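Local coordinates for protein pyruvate formate-lyase 2 (Archaeoglobus fulgidus, PDB 2F3O) that is of unknown function but belongs to the pyruvate formate-lyase-like glycyl radical enzymes and is probably a lyase, at residues Q324-A330 with M632-F638; F399-V405 with A418-T423; G539-V543 with L607-C611; A626-P631 with N684-S690. One frame throughout, in Å; residues are numbered along the deposited sequence.

Interaction 1 (Q324-A330 with M632-F638); sequences QYFSGQA and MTTNVGF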
# COMPACT_ATOMS: atom_id res chain seq x y z
N GLN A 324 30.82 18.90 -29.00
CA GLN A 324 30.41 20.29 -29.09
C GLN A 324 29.58 20.66 -27.88
O GLN A 324 29.64 21.79 -27.41
CB GLN A 324 29.60 20.54 -30.36
CG GLN A 324 30.43 20.61 -31.64
CD GLN A 324 29.57 20.44 -32.90
OE1 GLN A 324 28.34 20.54 -32.85
NE2 GLN A 324 30.23 20.19 -34.04
N TYR A 325 28.79 19.71 -27.40
CA TYR A 325 27.85 19.98 -26.32
C TYR A 325 28.47 19.70 -24.96
O TYR A 325 27.99 20.19 -23.94
CB TYR A 325 26.57 19.17 -26.48
CG TYR A 325 25.68 19.58 -27.63
CD1 TYR A 325 25.90 19.08 -28.91
CD2 TYR A 325 24.60 20.44 -27.45
CE1 TYR A 325 25.07 19.44 -29.99
CE2 TYR A 325 23.75 20.80 -28.52
CZ TYR A 325 24.01 20.30 -29.79
OH TYR A 325 23.21 20.62 -30.85
N PHE A 326 29.55 18.92 -24.95
CA PHE A 326 30.22 18.58 -23.69
C PHE A 326 31.75 18.73 -23.75
O PHE A 326 32.48 17.88 -23.23
CB PHE A 326 29.84 17.16 -23.24
CG PHE A 326 28.36 16.95 -23.09
CD1 PHE A 326 27.61 16.40 -24.12
CD2 PHE A 326 27.72 17.32 -21.93
CE1 PHE A 326 26.23 16.23 -23.98
CE2 PHE A 326 26.36 17.15 -21.79
CZ PHE A 326 25.62 16.60 -22.81
N SER A 327 32.22 19.83 -24.35
CA SER A 327 33.66 20.06 -24.61
C SER A 327 34.44 20.22 -23.33
O SER A 327 33.94 20.77 -22.35
CB SER A 327 33.85 21.33 -25.44
OG SER A 327 34.98 21.22 -26.29
N GLY A 328 35.68 19.74 -23.32
CA GLY A 328 36.50 19.91 -22.15
C GLY A 328 36.69 18.68 -21.32
O GLY A 328 36.94 18.77 -20.12
N GLN A 329 36.55 17.53 -21.97
CA GLN A 329 36.86 16.23 -21.38
C GLN A 329 36.14 15.97 -20.06
O GLN A 329 36.76 15.72 -19.02
CB GLN A 329 38.37 16.08 -21.20
CG GLN A 329 39.14 16.17 -22.49
CD GLN A 329 40.63 16.03 -22.28
OE1 GLN A 329 41.18 16.56 -21.31
NE2 GLN A 329 41.29 15.31 -23.17
N ALA A 330 34.82 16.08 -20.11
CA ALA A 330 34.00 16.09 -18.91
C ALA A 330 33.67 14.69 -18.46
O ALA A 330 32.99 13.94 -19.16
CB ALA A 330 32.75 16.86 -19.18
N MET A 632 26.85 22.70 -19.05
CA MET A 632 28.00 22.00 -19.69
C MET A 632 28.54 22.91 -20.78
O MET A 632 28.79 24.07 -20.51
CB MET A 632 27.66 20.60 -20.23
CG MET A 632 27.18 19.60 -19.17
SD MET A 632 28.16 19.56 -17.65
CE MET A 632 29.73 18.95 -18.24
N THR A 633 28.72 22.42 -22.00
CA THR A 633 28.92 23.37 -23.09
C THR A 633 27.77 23.34 -24.07
O THR A 633 27.94 23.68 -25.23
CB THR A 633 30.30 23.25 -23.85
OG1 THR A 633 30.35 22.06 -24.63
CG2 THR A 633 31.48 23.27 -22.89
N THR A 634 26.58 22.94 -23.60
CA THR A 634 25.40 22.90 -24.46
C THR A 634 24.85 24.28 -24.73
O THR A 634 24.03 24.44 -25.62
CB THR A 634 24.23 22.05 -23.91
OG1 THR A 634 23.61 22.74 -22.82
CG2 THR A 634 24.69 20.66 -23.47
N ASN A 635 25.27 25.28 -23.96
CA ASN A 635 24.89 26.66 -24.27
C ASN A 635 25.49 27.07 -25.60
O ASN A 635 24.86 27.83 -26.35
CB ASN A 635 25.32 27.63 -23.18
CG ASN A 635 26.80 27.82 -23.12
OD1 ASN A 635 27.55 26.85 -23.13
ND2 ASN A 635 27.24 29.06 -23.07
N VAL A 636 26.67 26.53 -25.90
CA VAL A 636 27.30 26.73 -27.19
C VAL A 636 26.58 25.89 -28.24
O VAL A 636 26.19 26.40 -29.30
CB VAL A 636 28.80 26.37 -27.15
CG1 VAL A 636 29.44 26.50 -28.54
CG2 VAL A 636 29.51 27.25 -26.13
N GLY A 637 26.38 24.61 -27.94
CA GLY A 637 25.81 23.68 -28.90
C GLY A 637 24.43 24.09 -29.35
O GLY A 637 24.14 24.08 -30.55
N PHE A 638 23.59 24.47 -28.38
CA PHE A 638 22.22 24.89 -28.65
C PHE A 638 22.24 26.19 -29.40
O PHE A 638 21.39 26.41 -30.27
CB PHE A 638 21.42 25.12 -27.37
CG PHE A 638 20.98 23.87 -26.68
CD1 PHE A 638 20.87 23.84 -25.29
CD2 PHE A 638 20.67 22.73 -27.40
CE1 PHE A 638 20.47 22.72 -24.65
CE2 PHE A 638 20.27 21.59 -26.76
CZ PHE A 638 20.17 21.58 -25.39

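Interaction 2 (F399-V405 with A418-T423); sequences FFDDAAV and ALNYTT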
# COMPACT_ATOMS: atom_id res chain seq x y z
N PHE A 399 30.28 26.10 -2.77
CA PHE A 399 28.87 25.80 -2.59
C PHE A 399 28.39 26.40 -1.27
O PHE A 399 28.97 26.14 -0.21
CB PHE A 399 28.65 24.29 -2.59
CG PHE A 399 28.82 23.66 -3.95
CD1 PHE A 399 30.08 23.36 -4.44
CD2 PHE A 399 27.72 23.33 -4.71
CE1 PHE A 399 30.22 22.79 -5.68
CE2 PHE A 399 27.86 22.75 -5.95
CZ PHE A 399 29.11 22.47 -6.43
N PHE A 400 27.33 27.19 -1.33
CA PHE A 400 26.88 27.93 -0.15
C PHE A 400 25.74 27.20 0.55
O PHE A 400 24.67 27.06 -0.03
CB PHE A 400 26.54 29.37 -0.54
CG PHE A 400 27.73 30.13 -1.10
CD1 PHE A 400 27.93 30.22 -2.47
CD2 PHE A 400 28.68 30.69 -0.25
CE1 PHE A 400 29.05 30.87 -2.98
CE2 PHE A 400 29.80 31.35 -0.77
CZ PHE A 400 29.98 31.44 -2.13
N ASP A 401 26.01 26.73 1.77
CA ASP A 401 25.11 25.83 2.49
C ASP A 401 23.68 26.33 2.68
O ASP A 401 22.73 25.60 2.48
CB ASP A 401 25.68 25.49 3.86
CG ASP A 401 26.71 24.41 3.81
OD1 ASP A 401 26.88 23.82 2.72
OD2 ASP A 401 27.33 24.12 4.85
N ASP A 402 23.56 27.58 3.09
CA ASP A 402 22.28 28.25 3.23
C ASP A 402 21.33 28.06 2.04
O ASP A 402 20.21 27.60 2.24
CB ASP A 402 22.54 29.74 3.44
CG ASP A 402 21.36 30.45 4.03
OD1 ASP A 402 21.35 30.56 5.28
OD2 ASP A 402 20.44 30.88 3.27
N ALA A 403 21.76 28.38 0.83
CA ALA A 403 20.91 28.28 -0.36
C ALA A 403 20.66 26.85 -0.78
O ALA A 403 19.61 26.54 -1.35
CB ALA A 403 21.55 29.02 -1.55
N ALA A 404 21.64 26.00 -0.52
CA ALA A 404 21.61 24.61 -0.94
C ALA A 404 20.67 23.77 -0.09
O ALA A 404 19.93 22.96 -0.62
CB ALA A 404 23.01 24.03 -0.94
N VAL A 405 20.69 23.97 1.23
CA VAL A 405 19.81 23.20 2.11
C VAL A 405 18.37 23.71 2.05
O VAL A 405 17.44 22.99 2.41
CB VAL A 405 20.30 23.11 3.59
CG1 VAL A 405 21.75 22.71 3.66
CG2 VAL A 405 20.08 24.39 4.33
N ALA A 418 19.30 17.12 4.33
CA ALA A 418 19.67 18.35 3.62
C ALA A 418 20.96 18.98 4.17
O ALA A 418 21.82 19.36 3.40
CB ALA A 418 18.54 19.37 3.66
N LEU A 419 21.07 19.09 5.50
CA LEU A 419 22.30 19.55 6.14
C LEU A 419 23.50 18.71 5.73
O LEU A 419 24.56 19.24 5.44
CB LEU A 419 22.16 19.53 7.67
CG LEU A 419 21.73 20.75 8.50
CD1 LEU A 419 21.92 22.09 7.75
CD2 LEU A 419 20.31 20.62 9.00
N ASN A 420 23.33 17.39 5.66
CA ASN A 420 24.42 16.49 5.30
C ASN A 420 24.49 16.24 3.79
O ASN A 420 24.66 15.11 3.34
CB ASN A 420 24.23 15.17 6.07
CG ASN A 420 25.44 14.25 5.98
OD1 ASN A 420 26.53 14.57 6.47
ND2 ASN A 420 25.23 13.07 5.38
N TYR A 421 24.34 17.28 2.98
CA TYR A 421 24.25 17.03 1.57
C TYR A 421 25.62 16.84 0.98
O TYR A 421 26.63 17.19 1.58
CB TYR A 421 23.49 18.12 0.83
CG TYR A 421 24.24 19.42 0.63
CD1 TYR A 421 24.92 19.71 -0.56
CD2 TYR A 421 24.25 20.39 1.62
CE1 TYR A 421 25.59 20.91 -0.73
CE2 TYR A 421 24.91 21.60 1.46
CZ TYR A 421 25.57 21.85 0.29
OH TYR A 421 26.20 23.06 0.17
N THR A 422 25.64 16.27 -0.22
CA THR A 422 26.84 16.12 -0.99
C THR A 422 26.64 16.75 -2.36
O THR A 422 25.55 17.14 -2.74
CB THR A 422 27.18 14.65 -1.20
OG1 THR A 422 28.45 14.54 -1.87
CG2 THR A 422 26.08 13.98 -2.02
N THR A 423 27.74 16.86 -3.09
CA THR A 423 27.66 17.32 -4.44
C THR A 423 28.13 16.18 -5.36
O THR A 423 28.76 15.23 -4.90
CB THR A 423 28.52 18.58 -4.61
OG1 THR A 423 29.89 18.22 -4.43
CG2 THR A 423 28.20 19.64 -3.55

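Interaction 3 (G539-V543 with L607-C611); sequences GIQAV and LEWYC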
# COMPACT_ATOMS: atom_id res chain seq x y z
N GLY A 539 17.24 15.18 -12.35
CA GLY A 539 17.71 16.55 -12.55
C GLY A 539 17.66 17.03 -13.98
O GLY A 539 18.35 16.49 -14.83
N ILE A 540 16.83 18.02 -14.27
CA ILE A 540 16.86 18.59 -15.62
C ILE A 540 17.20 20.08 -15.61
O ILE A 540 16.85 20.78 -14.67
CB ILE A 540 15.58 18.31 -16.44
CG1 ILE A 540 14.35 18.88 -15.75
CG2 ILE A 540 15.40 16.82 -16.68
CD1 ILE A 540 13.07 18.53 -16.46
N GLN A 541 17.94 20.53 -16.63
CA GLN A 541 18.62 21.85 -16.60
C GLN A 541 18.15 22.87 -17.60
O GLN A 541 17.93 22.55 -18.76
CB GLN A 541 20.12 21.71 -16.84
CG GLN A 541 20.90 21.31 -15.64
CD GLN A 541 20.44 20.01 -15.00
OE1 GLN A 541 19.74 20.03 -13.99
NE2 GLN A 541 20.78 18.88 -15.60
N ALA A 542 18.02 24.11 -17.14
CA ALA A 542 17.67 25.22 -18.03
C ALA A 542 18.93 25.85 -18.62
O ALA A 542 19.82 26.27 -17.90
CB ALA A 542 16.88 26.25 -17.29
N VAL A 543 19.00 25.90 -19.93
CA VAL A 543 20.03 26.72 -20.54
C VAL A 543 19.43 27.85 -21.39
O VAL A 543 18.46 27.66 -22.15
CB VAL A 543 21.16 25.88 -21.23
CG1 VAL A 543 20.88 24.39 -21.15
CG2 VAL A 543 21.42 26.33 -22.64
N LEU A 607 13.31 31.86 -14.72
CA LEU A 607 13.78 30.72 -13.94
C LEU A 607 12.69 30.16 -13.04
O LEU A 607 12.49 28.97 -13.02
CB LEU A 607 15.05 31.03 -13.15
CG LEU A 607 15.84 29.77 -12.76
CD1 LEU A 607 16.31 29.04 -14.00
CD2 LEU A 607 17.01 30.08 -11.85
N GLU A 608 11.94 31.02 -12.35
CA GLU A 608 10.84 30.56 -11.49
C GLU A 608 9.75 29.79 -12.24
O GLU A 608 9.26 28.76 -11.74
CB GLU A 608 10.19 31.72 -10.75
CG GLU A 608 10.96 32.21 -9.56
CD GLU A 608 10.37 33.49 -9.02
OE1 GLU A 608 9.72 34.22 -9.82
OE2 GLU A 608 10.54 33.77 -7.81
N TRP A 609 9.40 30.27 -13.42
CA TRP A 609 8.47 29.57 -14.28
C TRP A 609 9.00 28.19 -14.61
O TRP A 609 8.27 27.21 -14.45
CB TRP A 609 8.30 30.29 -15.59
CG TRP A 609 7.53 31.55 -15.53
CD1 TRP A 609 7.06 32.19 -14.42
CD2 TRP A 609 7.19 32.37 -16.64
NE1 TRP A 609 6.43 33.34 -14.77
CE2 TRP A 609 6.49 33.48 -16.14
CE3 TRP A 609 7.40 32.27 -18.02
CZ2 TRP A 609 5.97 34.48 -16.97
CZ3 TRP A 609 6.90 33.26 -18.84
CH2 TRP A 609 6.20 34.36 -18.31
N TYR A 610 10.25 28.13 -15.09
CA TYR A 610 10.95 26.87 -15.38
C TYR A 610 10.95 25.91 -14.17
O TYR A 610 10.57 24.74 -14.30
CB TYR A 610 12.40 27.13 -15.81
CG TYR A 610 13.16 25.85 -16.04
CD1 TYR A 610 12.97 25.12 -17.21
CD2 TYR A 610 14.05 25.35 -15.08
CE1 TYR A 610 13.63 23.93 -17.43
CE2 TYR A 610 14.71 24.15 -15.29
CZ TYR A 610 14.50 23.45 -16.47
OH TYR A 610 15.15 22.26 -16.71
N CYS A 611 11.38 26.42 -13.02
CA CYS A 611 11.47 25.65 -11.79
C CYS A 611 10.15 25.04 -11.34
O CYS A 611 10.09 23.88 -10.95
CB CYS A 611 12.01 26.53 -10.66
SG CYS A 611 13.73 26.87 -10.87

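Interaction 4 (A626-P631 with N684-S690); sequences AAGCYP and NLPNGAS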
# COMPACT_ATOMS: atom_id res chain seq x y z
N ALA A 626 13.69 17.35 -10.65
CA ALA A 626 14.46 18.35 -9.91
C ALA A 626 15.04 19.40 -10.86
O ALA A 626 15.73 19.03 -11.81
CB ALA A 626 15.57 17.67 -9.14
N ALA A 627 14.76 20.68 -10.63
CA ALA A 627 15.21 21.76 -11.55
C ALA A 627 16.65 22.21 -11.31
O ALA A 627 17.02 22.55 -10.18
CB ALA A 627 14.28 22.96 -11.48
N GLY A 628 17.45 22.21 -12.37
CA GLY A 628 18.82 22.74 -12.29
C GLY A 628 19.10 23.84 -13.31
O GLY A 628 18.35 24.01 -14.27
N CYS A 629 20.18 24.59 -13.11
CA CYS A 629 20.60 25.57 -14.12
C CYS A 629 22.09 25.59 -14.38
O CYS A 629 22.82 26.42 -13.81
CB CYS A 629 20.15 26.97 -13.75
SG CYS A 629 20.16 28.05 -15.18
N TYR A 630 22.56 24.72 -15.25
CA TYR A 630 23.96 24.70 -15.59
C TYR A 630 24.08 24.19 -17.01
O TYR A 630 23.24 23.41 -17.43
CB TYR A 630 24.79 23.88 -14.58
CG TYR A 630 24.53 22.40 -14.53
CD1 TYR A 630 25.19 21.52 -15.40
CD2 TYR A 630 23.66 21.88 -13.60
CE1 TYR A 630 24.94 20.18 -15.35
CE2 TYR A 630 23.43 20.54 -13.53
CZ TYR A 630 24.05 19.69 -14.41
OH TYR A 630 23.79 18.35 -14.33
N PRO A 631 25.10 24.66 -17.75
CA PRO A 631 25.08 24.40 -19.17
C PRO A 631 25.85 23.22 -19.75
O PRO A 631 25.50 22.81 -20.86
CB PRO A 631 25.70 25.67 -19.73
CG PRO A 631 26.66 26.08 -18.70
CD PRO A 631 26.23 25.53 -17.39
N ASN A 684 14.09 27.30 -5.19
CA ASN A 684 13.40 26.42 -6.13
C ASN A 684 14.28 25.69 -7.12
O ASN A 684 13.77 25.17 -8.11
CB ASN A 684 12.41 27.21 -6.95
CG ASN A 684 11.35 27.80 -6.12
OD1 ASN A 684 11.19 29.01 -6.07
ND2 ASN A 684 10.62 26.95 -5.43
N LEU A 685 15.59 25.65 -6.88
CA LEU A 685 16.50 25.07 -7.86
C LEU A 685 17.30 23.90 -7.29
O LEU A 685 18.51 24.00 -7.19
CB LEU A 685 17.44 26.17 -8.34
CG LEU A 685 18.15 26.07 -9.69
CD1 LEU A 685 17.19 25.91 -10.84
CD2 LEU A 685 18.97 27.32 -9.88
N PRO A 686 16.64 22.76 -6.95
CA PRO A 686 17.38 21.81 -6.12
C PRO A 686 18.38 20.89 -6.84
O PRO A 686 18.93 20.02 -6.20
CB PRO A 686 16.27 20.96 -5.51
CG PRO A 686 15.23 20.94 -6.58
CD PRO A 686 15.28 22.27 -7.26
N ASN A 687 18.60 21.06 -8.13
CA ASN A 687 19.63 20.27 -8.80
C ASN A 687 20.91 21.08 -9.06
O ASN A 687 21.79 20.63 -9.77
CB ASN A 687 19.08 19.66 -10.09
CG ASN A 687 19.94 18.52 -10.61
OD1 ASN A 687 20.03 17.45 -10.01
ND2 ASN A 687 20.57 18.75 -11.74
N GLY A 688 21.01 22.27 -8.48
CA GLY A 688 22.22 23.10 -8.56
C GLY A 688 22.21 24.22 -9.58
O GLY A 688 21.39 24.23 -10.50
N ALA A 689 23.13 25.16 -9.43
CA ALA A 689 23.28 26.26 -10.39
C ALA A 689 24.75 26.49 -10.66
O ALA A 689 25.57 26.30 -9.77
CB ALA A 689 22.66 27.52 -9.88
N SER A 690 25.08 26.91 -11.87
CA SER A 690 26.47 27.22 -12.18
C SER A 690 26.70 28.71 -12.44
O SER A 690 26.21 29.26 -13.43
CB SER A 690 26.94 26.43 -13.39
OG SER A 690 28.12 26.99 -13.93

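Interaction 1 (Q324-A330 with M632-F638)
Tyr325 at the C-terminal end of helix 322-325 meets Thr633, at the N-cap position, and Thr634, first residue of helix 634-640, a junction of helix ends where one hydroxyl does much of the polar work. Thr633 OG1, set between its own N and carbonyl carbon (chi1 70°), donates to Gln324 O at 2.9 Å, from above the carbonyl plane, and receives the N-H of Ser327, also at 2.9 Å. The backbone adds a weak bond of 3.0 Å from Thr633 N to Tyr325 O. An alanine in place of Thr633 would probably leave Gln324 O and Ser327 N without this shared partner and the turn after the helix less firmly held. The Tyr325 ring carries Gly637 CA over one face, 3.9 Å from its centroid, where the lack of a side chain permits close approach. Its edge points at the face of Phe638, the planes at 72°, while its hydroxyl bonds Gly142 O. Met632 is bent back: CG lies at the Phe326 ring edge, and CE reaches Ala330 CB at 3.8 Å. Since Gly328 O bonds Trp753, next to the predicted radical residue Gly752, the junction borders the radical loop that marks glycyl radical enzymes.

Interaction 2 (F399-V405 with A418-T423)
Asp401 OD1 is gripped by two groups: Tyr421 OH donates to it at 2.7 Å, nearly in line with the C-O bond, and Arg372 makes a salt bridge to the same oxygen. Asn374 bonds OD2, so both carboxylate oxygens are engaged, and the group stands at 77° to the phenol ring. As Asp401 opens helix 401-410, the helix dipole and Arg372 would probably favour its negative charge. Tyr421 CG lies between the backbone N and the carbonyl carbon (chi1 75°), which directs the ring to the helix. There Ala404 CB comes obliquely to Tyr421 CZ at 3.6 Å, and Val405 CG1 lies 4.0 Å from Tyr421 CD2. Val405 also packs its CB on Ala418 CB at 4.1 Å, while its CG1 meets Leu419 CD1. A separate contact forms at the far end, where Thr423 CG2 stands over the centre of the Phe399 ring, 3.9 Å from the centroid, as a CH-pi contact; Thr423 OG1 is bonded to His370. The axes of helix 401-405 and strand 421-423 lie 10.5 Å apart at 101°. Strand 396-400, which runs into the helix, sits between strands 368-373 and 722-728 of a mixed sheet; strand 421-424 pairs with strand 428-431, whose Ile429 packs on Ala404 and Tyr421, and Asn420, just before strand 421-424, bonds Tyr343 of the second subunit.

Interaction 3 (G539-V543 with L607-C611)
Pointing CG directly opposite its own N (chi1 177°), Tyr610 sends its ring out of helix 597-615 to strand 535-543, and chi2 of 78° turns one face to Ala542. The methyl group of Ala542 sits over the middle of that face, CB 3.6 Å from the ring centroid and almost on the ring normal, a well-centred CH-pi contact. At the far end of the ring Tyr610 OH gives a weak hydrogen bond to Ile540 O at 3.0 Å, with the carbonyl oxygen lying in the ring plane at the edge. Ile540 CG1 lies 3.6 Å from Tyr610 OH. A leucine in place of Tyr610 would probably deprive Ile540 O of its hydroxyl partner and leave the Ala542 methyl without a flat surface to rest on. The segment axes run 9.9 Å apart at 156°, so helix and strand are roughly antiparallel. Gln541 starts away from the helix, and Asp440 hydrogen-bonds its NE2, while Val491 and Ile444 also touch Tyr610. The chemistry is that of helix-on-sheet packing: a mostly apolar interface in which the phenol hydroxyl makes a weak bond to the strand backbone, so the centred methyl-on-ring contact probably does more to place the ring.

Interaction 4 (A626-P631 with N684-S690)
Backbone hydrogen bonds join Cys629 to its neighbours on the other segment: its N donates to Gly688 O at 2.9 Å, and its O accepts Ser690 N at 3.0 Å. Their pattern is that of a single parallel bridge between Cys629 and Ala689, with Ala689 CA adding a CA-H...O contact to Cys629 O. Upstream, Asn687 N bonds Ala627 O at 3.0 Å, from the third position of a type I turn spanning Leu685 to Gly688. The backbone angles of Gly688 by themselves call for glycine.

Apolar contacts flank this bridge. Leu685 lies along one side: its side chain extends away from its own N (chi1 -157°), bringing CD1 against Ala627 CB and CD2 against Cys629 CB, the latter at 4.1 Å. Pro686 CG reaches Ala626 CB at 4.2 Å, and Tyr630 CB meets Ser690 CB at 3.5 Å.

Polar side chains make the third group. Asn687 ND2 lies at the edge of the Tyr630 ring, 3.8 Å from CE2, with amide and ring planes 28° apart; ND2 and the Tyr630 hydroxyl both bond Ser439 O. Ser690 OG is bonded to Ala751 O, beside Gly752, the predicted radical site.

Strand 624-628, an outermost strand of its sheet within the chain, pairs with strand 535-543, and helix 597-615 packs against Ala627 and Leu685, so the 684-690 loop runs between that helix and the radical loop.

Overall arrangement
Interactions 3 and 4 are the most intimately joined, with centres 7 Å apart: strands 535-543 and 624-628 are sheet neighbours, and Ile540 O probably accepts Gly628 N (2.8 Å) as well. Segment 632-638 of interaction 1 follows directly on segment 626-631 of interaction 4, and interaction 1 touches interaction 3 through Val543, whose CG2 lies 3.7 Å from Phe638 CD1. Interaction 2 stands apart, its nearest atoms about 6 Å from interaction 4 and about 12 Å from interaction 1. Glycerol, probably from the crystallisation liquor, lies about 3 Å from the side chain of Ala330 in interaction 1 and about 3 Å from that of Tyr630 in interaction 4. Interactions 1 and 4 also border the residues flanking Gly752, the predicted radical site.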